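Catalase-3 (Neurospora crassa, PDB 4AJ9) catalyses the heme-dependent breakdown of hydrogen peroxide into water and molecular oxygen, a reaction that probably protects the cell from peroxide damage. Local coordinates at residues R62-R67 against S157-P162; R110-T115 against V166-T171; S351-Q356 against P363-L368. All coordinates share one frame; numbering follows the deposited sequence. Where two conformers were deposited one is given.

Contact 1. Residues R62-R67 against S157-P162. With HEM (protoporphyrin IX containing Fe), chain Y.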
loop_
_atom_site.group_PDB
_atom_site.type_symbol
_atom_site.label_atom_id
_atom_site.label_comp_id
_atom_site.label_asym_id
_atom_site.label_seq_id
_atom_site.Cartn_x
_atom_site.Cartn_y
_atom_site.Cartn_z
ATOM N N ARG C 62 -7.675 13.245 1.455
ATOM C CA ARG C 62 -6.698 14.093 2.124
ATOM C C ARG C 62 -7.025 14.153 3.602
ATOM O O ARG C 62 -8.195 14.224 3.968
ATOM C CB ARG C 62 -6.740 15.504 1.535
ATOM C CG ARG C 62 -6.415 15.589 0.054
ATOM C CD ARG C 62 -6.889 16.935 -0.538
ATOM N NE ARG C 62 -6.333 17.172 -1.868
ATOM C CZ ARG C 62 -6.647 16.479 -2.961
ATOM N NH1 ARG C 62 -7.537 15.490 -2.909
ATOM N NH2 ARG C 62 -6.066 16.780 -4.115
ATOM N N VAL C 63 -5.995 14.163 4.449
ATOM C CA VAL C 63 -6.202 14.105 5.901
ATOM C C VAL C 63 -6.897 15.372 6.411
ATOM O O VAL C 63 -7.614 15.336 7.409
ATOM C CB VAL C 63 -4.871 13.826 6.652
ATOM C CG1 VAL C 63 -3.905 14.999 6.506
ATOM C CG2 VAL C 63 -5.121 13.490 8.130
ATOM N N VAL C 64 -6.655 16.487 5.719
ATOM C CA VAL C 64 -7.409 17.726 5.884
ATOM C C VAL C 64 -7.722 18.252 4.491
ATOM O O VAL C 64 -7.089 17.834 3.522
ATOM C CB VAL C 64 -6.637 18.792 6.703
ATOM C CG1 VAL C 64 -6.576 18.379 8.188
ATOM C CG2 VAL C 64 -5.240 19.019 6.143
ATOM N N HIS C 65 -8.711 19.138 4.383
ATOM C CA HIS C 65 -9.138 19.665 3.080
ATOM C C HIS C 65 -9.600 18.563 2.106
ATOM O O HIS C 65 -9.435 18.697 0.891
ATOM C CB HIS C 65 -8.014 20.467 2.408
ATOM C CG HIS C 65 -7.551 21.666 3.184
ATOM N ND1 HIS C 65 -7.874 22.958 2.821
ATOM C CD2 HIS C 65 -6.759 21.769 4.281
ATOM C CE1 HIS C 65 -7.314 23.804 3.668
ATOM N NE2 HIS C 65 -6.625 23.110 4.558
ATOM N N ALA C 66 -10.158 17.476 2.633
ATOM C CA ALA C 66 -10.596 16.367 1.786
ATOM C C ALA C 66 -11.682 16.799 0.782
ATOM O O ALA C 66 -11.755 16.267 -0.335
ATOM C CB ALA C 66 -11.087 15.202 2.651
ATOM N N ARG C 67 -12.506 17.765 1.190
ATOM C CA ARG C 67 -13.582 18.304 0.346
ATOM C C ARG C 67 -13.131 19.525 -0.456
ATOM O O ARG C 67 -12.805 20.569 0.112
ATOM C CB ARG C 67 -14.789 18.677 1.214
ATOM C CG ARG C 67 -15.988 19.269 0.444
ATOM C CD ARG C 67 -16.646 18.270 -0.502
ATOM N NE ARG C 67 -17.729 18.909 -1.268
ATOM C CZ ARG C 67 -18.520 18.296 -2.142
ATOM N NH1 ARG C 67 -18.386 16.994 -2.385
ATOM N NH2 ARG C 67 -19.450 18.996 -2.786
ATOM N N SER C 157 -9.267 17.939 17.347
ATOM C CA SER C 157 -10.279 18.590 18.170
ATOM C C SER C 157 -11.435 19.103 17.314
ATOM O O SER C 157 -12.593 19.109 17.754
ATOM C CB SER C 157 -9.666 19.755 18.974
ATOM O OG SER C 157 -9.578 20.948 18.196
ATOM N N VAL C 158 -11.111 19.518 16.094
ATOM C CA VAL C 158 -12.090 20.098 15.179
ATOM C C VAL C 158 -12.868 19.033 14.386
ATOM O O VAL C 158 -14.050 19.206 14.075
ATOM C CB VAL C 158 -11.402 21.118 14.250
ATOM C CG1 VAL C 158 -12.237 21.408 13.025
ATOM C CG2 VAL C 158 -11.092 22.401 15.026
ATOM N N LYS C 159 -12.212 17.921 14.084
ATOM C CA LYS C 159 -12.863 16.811 13.382
ATOM C C LYS C 159 -13.836 16.052 14.306
ATOM O O LYS C 159 -13.879 16.299 15.516
ATOM C CB LYS C 159 -11.818 15.910 12.704
ATOM C CG LYS C 159 -11.509 16.353 11.275
ATOM C CD LYS C 159 -10.327 15.616 10.661
ATOM C CE LYS C 159 -10.014 16.109 9.242
ATOM N NZ LYS C 159 -10.950 15.624 8.165
ATOM N N PRO C 160 -14.658 15.151 13.744
ATOM C CA PRO C 160 -15.710 14.559 14.589
ATOM C C PRO C 160 -15.169 13.822 15.810
ATOM O O PRO C 160 -14.068 13.275 15.769
ATOM C CB PRO C 160 -16.391 13.549 13.648
ATOM C CG PRO C 160 -16.110 14.086 12.252
ATOM C CD PRO C 160 -14.714 14.663 12.354
ATOM N N SER C 161 -15.950 13.817 16.888
ATOM C CA SER C 161 -15.621 13.044 18.087
ATOM C C SER C 161 -15.273 11.613 17.698
ATOM O O SER C 161 -15.953 11.002 16.865
ATOM C CB SER C 161 -16.795 13.053 19.070
ATOM O OG SER C 161 -16.421 12.541 20.335
ATOM N N PRO C 162 -14.203 11.073 18.293
ATOM C CA PRO C 162 -13.698 9.781 17.813
ATOM C C PRO C 162 -14.477 8.548 18.300
ATOM O O PRO C 162 -14.209 7.443 17.811
ATOM C CB PRO C 162 -12.240 9.766 18.306
ATOM C CG PRO C 162 -12.243 10.655 19.505
ATOM C CD PRO C 162 -13.276 11.737 19.225
HETATM C CHA HEM Y . -3.689 20.094 3.032
HETATM C CHB HEM Y . -3.410 24.904 3.721
HETATM C CHC HEM Y . -1.204 24.125 7.963
HETATM C CHD HEM Y . -0.709 19.438 6.846
HETATM C C1A HEM Y . -3.854 21.456 2.857
HETATM C C2A HEM Y . -4.546 22.116 1.755
HETATM C C3A HEM Y . -4.478 23.443 1.961
HETATM C C4A HEM Y . -3.727 23.670 3.179
HETATM C CMA HEM Y . -5.064 24.563 1.067
HETATM C CAA HEM Y . -5.275 21.388 0.594
HETATM C CBA HEM Y . -4.422 21.340 -0.671
HETATM C CGA HEM Y . -5.241 20.717 -1.771
HETATM O O1A HEM Y . -4.950 19.561 -2.162
HETATM O O2A HEM Y . -6.200 21.377 -2.255
HETATM C C1B HEM Y . -2.733 25.116 4.907
HETATM C C2B HEM Y . -2.308 26.404 5.426
HETATM C C3B HEM Y . -1.716 26.197 6.612
HETATM C C4B HEM Y . -1.726 24.769 6.861
HETATM C CMB HEM Y . -2.562 27.736 4.683
HETATM C CAB HEM Y . -1.055 27.221 7.566
HETATM C CBB HEM Y . -0.564 28.373 7.095
HETATM C C1C HEM Y . -0.810 22.809 7.979
HETATM C C2C HEM Y . 0.127 22.206 8.915
HETATM C C3C HEM Y . 0.230 20.912 8.601
HETATM C C4C HEM Y . -0.588 20.663 7.442
HETATM C CMC HEM Y . 0.816 22.933 10.084
HETATM C CAC HEM Y . 1.118 19.838 9.243
HETATM C CBC HEM Y . 2.304 20.188 9.746
HETATM C C1D HEM Y . -1.463 19.168 5.743
HETATM C C2D HEM Y . -1.576 17.863 5.144
HETATM C C3D HEM Y . -2.507 18.067 3.957
HETATM C C4D HEM Y . -2.854 19.471 3.952
HETATM C CMD HEM Y . -0.893 16.566 5.626
HETATM C CAD HEM Y . -2.964 16.996 2.953
HETATM C CBD HEM Y . -2.047 17.107 1.740
HETATM C CGD HEM Y . -2.364 16.003 0.768
HETATM O O1D HEM Y . -2.025 16.156 -0.430
HETATM O O2D HEM Y . -2.981 14.991 1.188
HETATM N NA HEM Y . -3.367 22.439 3.697
HETATM N NB HEM Y . -2.357 24.151 5.805
HETATM N NC HEM Y . -1.221 21.836 7.094
HETATM N ND HEM Y . -2.215 20.086 5.021
HETATM FE FE HEM Y . -2.219 22.166 5.334
HETATM O O HOH W 1 -10.086 13.657 6.123
HETATM O O HOH W 2 -10.967 16.982 5.626
#

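Contact 2. Residues R110-T115 against V166-T171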
loop_
_atom_site.group_PDB
_atom_site.type_symbol
_atom_site.label_atom_id
_atom_site.label_comp_id
_atom_site.label_asym_id
_atom_site.label_seq_id
_atom_site.Cartn_x
_atom_site.Cartn_y
_atom_site.Cartn_z
ATOM N N ARG C 110 -14.640 13.891 2.235
ATOM C CA ARG C 110 -15.162 13.952 0.888
ATOM C C ARG C 110 -16.653 13.739 1.012
ATOM O O ARG C 110 -17.092 12.921 1.801
ATOM C CB ARG C 110 -14.559 12.841 0.030
ATOM C CG ARG C 110 -13.060 12.925 -0.141
ATOM C CD ARG C 110 -12.570 11.792 -1.044
ATOM N NE ARG C 110 -13.338 11.725 -2.285
ATOM C CZ ARG C 110 -13.892 10.614 -2.766
ATOM N NH1 ARG C 110 -13.755 9.461 -2.118
ATOM N NH2 ARG C 110 -14.575 10.653 -3.902
ATOM N N GLY C 111 -17.436 14.478 0.248
ATOM C CA GLY C 111 -18.871 14.310 0.296
ATOM C C GLY C 111 -19.565 15.246 1.263
ATOM O O GLY C 111 -20.778 15.426 1.156
ATOM N N SER C 112 -18.830 15.840 2.204
ATOM C CA SER C 112 -19.458 16.831 3.081
ATOM C C SER C 112 -19.819 18.073 2.274
ATOM O O SER C 112 -19.457 18.176 1.114
ATOM C CB SER C 112 -18.571 17.186 4.289
ATOM O OG SER C 112 -17.319 17.701 3.881
ATOM N N ALA C 113 -20.544 19.005 2.887
ATOM C CA ALA C 113 -21.125 20.122 2.152
ATOM C C ALA C 113 -20.152 21.282 1.915
ATOM O O ALA C 113 -19.363 21.656 2.792
ATOM C CB ALA C 113 -22.390 20.625 2.874
ATOM N N ASP C 114 -20.232 21.855 0.721
ATOM C CA ASP C 114 -19.438 23.026 0.371
ATOM C C ASP C 114 -19.703 24.198 1.321
ATOM O O ASP C 114 -18.794 24.968 1.628
ATOM C CB ASP C 114 -19.731 23.470 -1.065
ATOM C CG ASP C 114 -19.063 22.588 -2.117
ATOM O OD1 ASP C 114 -18.133 21.813 -1.775
ATOM O OD2 ASP C 114 -19.467 22.689 -3.304
ATOM N N THR C 115 -20.947 24.332 1.777
ATOM C CA THR C 115 -21.329 25.481 2.602
ATOM C C THR C 115 -21.361 25.216 4.108
ATOM O O THR C 115 -22.049 25.922 4.855
ATOM C CB THR C 115 -22.678 26.132 2.128
ATOM O OG1 THR C 115 -23.755 25.185 2.252
ATOM C CG2 THR C 115 -22.569 26.577 0.682
ATOM N N VAL C 166 -19.089 12.080 15.161
ATOM C CA VAL C 166 -20.035 13.191 15.053
ATOM C C VAL C 166 -19.358 14.402 15.703
ATOM O O VAL C 166 -18.724 14.257 16.750
ATOM C CB VAL C 166 -21.329 12.876 15.851
ATOM C CG1 VAL C 166 -22.254 14.106 15.901
ATOM C CG2 VAL C 166 -22.046 11.666 15.263
ATOM N N PRO C 167 -19.506 15.603 15.119
ATOM C CA PRO C 167 -20.305 15.971 13.951
ATOM C C PRO C 167 -19.450 16.175 12.702
ATOM O O PRO C 167 -18.265 16.501 12.808
ATOM C CB PRO C 167 -20.873 17.328 14.367
ATOM C CG PRO C 167 -19.714 17.956 15.083
ATOM C CD PRO C 167 -18.984 16.808 15.800
ATOM N N GLN C 168 -20.072 16.009 11.538
ATOM C CA GLN C 168 -19.424 16.177 10.245
ATOM C C GLN C 168 -19.179 17.649 9.915
ATOM O O GLN C 168 -20.084 18.484 10.050
ATOM C CB GLN C 168 -20.320 15.576 9.152
ATOM C CG GLN C 168 -19.715 15.605 7.757
ATOM C CD GLN C 168 -18.377 14.886 7.683
ATOM O OE1 GLN C 168 -17.502 15.264 6.899
ATOM N NE2 GLN C 168 -18.207 13.839 8.506
ATOM N N ALA C 169 -17.956 17.963 9.494
ATOM C CA ALA C 169 -17.667 19.270 8.903
ATOM C C ALA C 169 -18.160 20.414 9.784
ATOM O O ALA C 169 -18.867 21.304 9.315
ATOM C CB ALA C 169 -18.315 19.372 7.523
ATOM N N ALA C 170 -17.797 20.399 11.056
ATOM C CA ALA C 170 -18.302 21.431 11.953
ATOM C C ALA C 170 -17.411 21.649 13.166
ATOM O O ALA C 170 -16.890 20.705 13.751
ATOM C CB ALA C 170 -19.704 21.079 12.389
ATOM N N THR C 171 -17.235 22.911 13.536
ATOM C CA THR C 171 -16.525 23.247 14.761
ATOM C C THR C 171 -17.490 23.331 15.935
ATOM O O THR C 171 -17.082 23.537 17.075
ATOM C CB THR C 171 -15.773 24.569 14.621
ATOM O OG1 THR C 171 -16.645 25.559 14.055
ATOM C CG2 THR C 171 -14.554 24.398 13.719
#

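Contact 3. Residues S351-Q356 against P363-L368. With HEM (protoporphyrin IX containing Fe), chain Y.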
loop_
_atom_site.group_PDB
_atom_site.type_symbol
_atom_site.label_atom_id
_atom_site.label_comp_id
_atom_site.label_asym_id
_atom_site.label_seq_id
_atom_site.Cartn_x
_atom_site.Cartn_y
_atom_site.Cartn_z
ATOM N N SER C 351 5.438 17.357 6.512
ATOM C CA SER C 351 4.122 16.711 6.483
ATOM C C SER C 351 3.518 16.490 5.083
ATOM O O SER C 351 2.907 15.457 4.832
ATOM C CB SER C 351 3.146 17.511 7.364
ATOM O OG SER C 351 1.829 16.998 7.306
ATOM N N TYR C 352 3.668 17.459 4.185
ATOM C CA TYR C 352 3.074 17.361 2.848
ATOM C C TYR C 352 3.826 16.407 1.929
ATOM O O TYR C 352 3.233 15.818 1.026
ATOM C CB TYR C 352 2.985 18.723 2.165
ATOM C CG TYR C 352 1.972 19.677 2.731
ATOM C CD1 TYR C 352 2.142 20.224 3.993
ATOM C CD2 TYR C 352 0.875 20.079 1.978
ATOM C CE1 TYR C 352 1.243 21.123 4.500
ATOM C CE2 TYR C 352 -0.040 20.982 2.476
ATOM C CZ TYR C 352 0.157 21.505 3.729
ATOM O OH TYR C 352 -0.722 22.402 4.241
ATOM N N LEU C 353 5.131 16.265 2.132
ATOM C CA LEU C 353 5.847 15.247 1.387
ATOM C C LEU C 353 5.454 13.874 1.916
ATOM O O LEU C 353 5.118 12.971 1.150
ATOM C CB LEU C 353 7.356 15.439 1.470
ATOM C CG LEU C 353 8.166 14.355 0.751
ATOM C CD1 LEU C 353 7.966 14.449 -0.768
ATOM C CD2 LEU C 353 9.654 14.448 1.117
ATOM N N ASP C 354 5.476 13.724 3.237
ATOM C CA ASP C 354 5.225 12.424 3.864
ATOM C C ASP C 354 3.809 11.917 3.580
ATOM O O ASP C 354 3.614 10.747 3.282
ATOM C CB ASP C 354 5.445 12.526 5.374
ATOM C CG ASP C 354 4.911 11.327 6.124
ATOM O OD1 ASP C 354 5.277 10.192 5.767
ATOM O OD2 ASP C 354 4.092 11.519 7.047
ATOM N N THR C 355 2.825 12.807 3.670
ATOM C CA THR C 355 1.428 12.394 3.516
ATOM C C THR C 355 1.099 11.851 2.116
ATOM O O THR C 355 0.155 11.060 1.954
ATOM C CB THR C 355 0.450 13.523 3.881
ATOM O OG1 THR C 355 -0.846 12.971 4.165
ATOM C CG2 THR C 355 0.348 14.526 2.739
ATOM N N GLN C 356 1.881 12.254 1.116
ATOM C CA GLN C 356 1.672 11.752 -0.243
ATOM C C GLN C 356 1.894 10.244 -0.311
ATOM O O GLN C 356 1.279 9.550 -1.114
ATOM C CB GLN C 356 2.605 12.446 -1.239
ATOM C CG GLN C 356 2.464 13.968 -1.276
ATOM C CD GLN C 356 1.020 14.414 -1.338
ATOM O OE1 GLN C 356 0.168 13.721 -1.910
ATOM N NE2 GLN C 356 0.728 15.573 -0.739
ATOM N N PRO C 363 6.170 6.255 -3.838
ATOM C CA PRO C 363 7.061 7.409 -3.873
ATOM C C PRO C 363 7.093 8.099 -5.230
ATOM O O PRO C 363 7.791 9.097 -5.372
ATOM C CB PRO C 363 8.421 6.768 -3.589
ATOM C CG PRO C 363 8.319 5.458 -4.281
ATOM C CD PRO C 363 6.898 5.003 -4.094
ATOM N N ASN C 364 6.361 7.580 -6.214
ATOM C CA ASN C 364 6.407 8.143 -7.561
ATOM C C ASN C 364 5.226 9.034 -7.943
ATOM O O ASN C 364 4.955 9.238 -9.126
ATOM C CB ASN C 364 6.615 7.026 -8.596
ATOM C CG ASN C 364 8.046 6.507 -8.591
ATOM O OD1 ASN C 364 8.987 7.294 -8.692
ATOM N ND2 ASN C 364 8.219 5.187 -8.444
ATOM N N PHE C 365 4.541 9.579 -6.943
ATOM C CA PHE C 365 3.371 10.424 -7.188
ATOM C C PHE C 365 3.705 11.663 -8.012
ATOM O O PHE C 365 2.815 12.236 -8.654
ATOM C CB PHE C 365 2.721 10.830 -5.856
ATOM C CG PHE C 365 3.698 11.379 -4.874
ATOM C CD1 PHE C 365 4.023 12.719 -4.884
ATOM C CD2 PHE C 365 4.334 10.536 -3.964
ATOM C CE1 PHE C 365 4.950 13.224 -3.986
ATOM C CE2 PHE C 365 5.256 11.024 -3.075
ATOM C CZ PHE C 365 5.571 12.372 -3.081
ATOM N N GLU C 366 4.972 12.094 -8.029
ATOM C CA GLU C 366 5.298 13.269 -8.853
ATOM C C GLU C 366 5.258 12.931 -10.347
ATOM O O GLU C 366 5.306 13.829 -11.188
ATOM C CB GLU C 366 6.651 13.912 -8.484
ATOM C CG GLU C 366 6.796 14.356 -7.015
ATOM C CD GLU C 366 6.050 15.643 -6.679
ATOM O OE1 GLU C 366 4.893 15.831 -7.112
ATOM O OE2 GLU C 366 6.627 16.487 -5.966
ATOM N N GLN C 367 5.166 11.642 -10.667
ATOM C CA GLN C 367 5.087 11.194 -12.054
ATOM C C GLN C 367 3.663 11.210 -12.626
ATOM O O GLN C 367 3.481 11.115 -13.841
ATOM C CB GLN C 367 5.722 9.802 -12.208
ATOM C CG GLN C 367 7.189 9.758 -11.819
ATOM C CD GLN C 367 7.850 8.432 -12.156
ATOM O OE1 GLN C 367 7.199 7.389 -12.194
ATOM N NE2 GLN C 367 9.157 8.471 -12.413
ATOM N N LEU C 368 2.653 11.356 -11.768
ATOM C CA LEU C 368 1.279 11.433 -12.252
ATOM C C LEU C 368 1.139 12.655 -13.157
ATOM O O LEU C 368 1.730 13.696 -12.892
ATOM C CB LEU C 368 0.297 11.525 -11.088
ATOM C CG LEU C 368 0.283 10.292 -10.180
ATOM C CD1 LEU C 368 -0.580 10.538 -8.949
ATOM C CD2 LEU C 368 -0.211 9.074 -10.957
HETATM C CHA HEM Y . -3.689 20.094 3.032
HETATM C CHB HEM Y . -3.410 24.904 3.721
HETATM C CHC HEM Y . -1.204 24.125 7.963
HETATM C CHD HEM Y . -0.709 19.438 6.846
HETATM C C1A HEM Y . -3.854 21.456 2.857
HETATM C C2A HEM Y . -4.546 22.116 1.755
HETATM C C3A HEM Y . -4.478 23.443 1.961
HETATM C C4A HEM Y . -3.727 23.670 3.179
HETATM C CMA HEM Y . -5.064 24.563 1.067
HETATM C CAA HEM Y . -5.275 21.388 0.594
HETATM C CBA HEM Y . -4.422 21.340 -0.671
HETATM C CGA HEM Y . -5.241 20.717 -1.771
HETATM O O1A HEM Y . -4.950 19.561 -2.162
HETATM O O2A HEM Y . -6.200 21.377 -2.255
HETATM C C1B HEM Y . -2.733 25.116 4.907
HETATM C C2B HEM Y . -2.308 26.404 5.426
HETATM C C3B HEM Y . -1.716 26.197 6.612
HETATM C C4B HEM Y . -1.726 24.769 6.861
HETATM C CMB HEM Y . -2.562 27.736 4.683
HETATM C CAB HEM Y . -1.055 27.221 7.566
HETATM C CBB HEM Y . -0.564 28.373 7.095
HETATM C C1C HEM Y . -0.810 22.809 7.979
HETATM C C2C HEM Y . 0.127 22.206 8.915
HETATM C C3C HEM Y . 0.230 20.912 8.601
HETATM C C4C HEM Y . -0.588 20.663 7.442
HETATM C CMC HEM Y . 0.816 22.933 10.084
HETATM C CAC HEM Y . 1.118 19.838 9.243
HETATM C CBC HEM Y . 2.304 20.188 9.746
HETATM C C1D HEM Y . -1.463 19.168 5.743
HETATM C C2D HEM Y . -1.576 17.863 5.144
HETATM C C3D HEM Y . -2.507 18.067 3.957
HETATM C C4D HEM Y . -2.854 19.471 3.952
HETATM C CMD HEM Y . -0.893 16.566 5.626
HETATM C CAD HEM Y . -2.964 16.996 2.953
HETATM C CBD HEM Y . -2.047 17.107 1.740
HETATM C CGD HEM Y . -2.364 16.003 0.768
HETATM O O1D HEM Y . -2.025 16.156 -0.430
HETATM O O2D HEM Y . -2.981 14.991 1.188
HETATM N NA HEM Y . -3.367 22.439 3.697
HETATM N NB HEM Y . -2.357 24.151 5.805
HETATM N NC HEM Y . -1.221 21.836 7.094
HETATM N ND HEM Y . -2.215 20.086 5.021
HETATM FE FE HEM Y . -2.219 22.166 5.334
#

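Contact 1. Residues R62-R67 against S157-P162
K159 reaches V63 with the last carbon of its chain: CE lies 3.1 Å from V63 O, and the same carbon grazes V64 CG1 at 4.3 Å. The chain is extended as far as CE and then turns at its last torsion (chi4 -76°), which swings NZ past the carbonyl instead of onto it. NZ is 3.4 Å from V63 O, but the angle is too poor for a hydrogen bond. Two waters link this amine to the loop. One accepts from NZ and lies within hydrogen-bonding distance of R62 O (2.9 Å); the other, 2.9 Å from NZ, accepts from both NZ and the backbone N of A66. A direct bond to A107 O gives the amine its third partner. This watered amine end of a partly exposed lysine is the loose part, the CE touch on V63 O its one close point. R58 of the second subunit also packs against K159. The other side of 62-67 is tight against the heme. The H65 ring lies over the porphyrin, with C3A under its centre 3.3 Å from the ring plane, and S104 OG bonds to ND1. V64 sets CG2 at the in-plane edge of the imidazole and 3.3 Å from heme C4D. R62 NE donates to the propionate O1A (2.8 Å, 161°). The chemistry thus divides: V63, V64 and predicted active-site H65 line the distal side, R62 grips a propionate at the heme margin, and a lysine with three acceptors ties that loop to the end of helix 151-158, largely through water.

Contact 2. Residues R110-T115 against V166-T171
S112 turns its CB toward Q168 and A169, and these three side chains make up the whole contact. CB of S112 lies 3.4 Å from Q168 OE1 and 3.9 Å from A169 CB, so a methylene meets a carbonyl oxygen and a methyl group side by side. The hydroxyl points elsewhere: OG is 3.9 Å from Q168 OE1, too far for a bond between them, and is hydrogen-bonded to S109 O within its own loop. Q168 leaves its backbone with CG anti to N and bends at chi2 (57°), a course that carries OE1 across to the residue just before 110-115, accepting a hydrogen bond from S109 N. One short stretch of backbone at S109 therefore holds the polar ends of both S112 and Q168, consistent with their lying close without bonding each other. The backbones approach to 6.6 Å between the CA atoms of S112 and A169. A169 has left-handed backbone angles, and its CB points toward S112. This is plain packing of two loops of the catalase domain, with the S112 side chain about 13 Å from the heme. Beyond the contact, D253 of the second subunit pairs with the backbone N of Q168. The segment 110-115 joins strands 96-104 and 121-128 and rests through A113 and T115 on helix 241-250, whereas 166-171 joins helices 151-158 and 174-182, and its T171 bonds to E467 on helix 454-468.

Contact 3. Residues S351-Q356 against P363-L368
The F365 ring carries Q356 on one face and L353 at its edge. CB of Q356 stands over the ring centre, 3.5 Å from the centroid and 11° off the normal, which meets the geometry of a CH-pi contact; L353 CD1 lies in the ring plane, 3.9 Å from CZ. The second flat group, the Y352 ring, has heme C1D over one face, offset toward its rim, and its OH binds the iron at 1.9 Å. Past CG the glutamine turns away from F365, bending at chi2 (-47°) to bring its amide to the heme. There NE2 donates to propionate O1D (2.8 Å, 164°) and, a helical turn back, to Y352 O at 3.1 Å, while OE1 pairs with S327 OG. Cut back to an alanine here, the side chain would lose the CG contact with the ring and is likely to leave O1D and the Y352 carbonyl without their shared donor. Q52 of the fourth subunit also packs on L353 and F365. The chemistry makes Q356 a two-ended residue: its aliphatic root seats the 3-10 turn on helix 343-360, and its amide couples a propionate to the backbone of the tyrosine that ligates the iron.

In the fold
Contacts 1 and 2 are neighbours, their centres about 9 Å apart, and their segments alternate along the chain: 62-67, 110-115, 157-162, 166-171. They touch directly, R67 forming a salt bridge with D114, and they join loops at the ends of strands 68-77, 96-104 and 121-128 of the antiparallel sheet to the region around helix 151-158. Contact 3 follows much later in sequence, about 20 Å from contact 1 and 26 Å from contact 2 between centres. Contacts 1 and 3 meet the same heme from opposite faces, the H65 side and the Y352 side. All three touch the second subunit: contacts 1 and 3 join heme pocket to subunit interface, while contact 2 meets the interface without touching the heme.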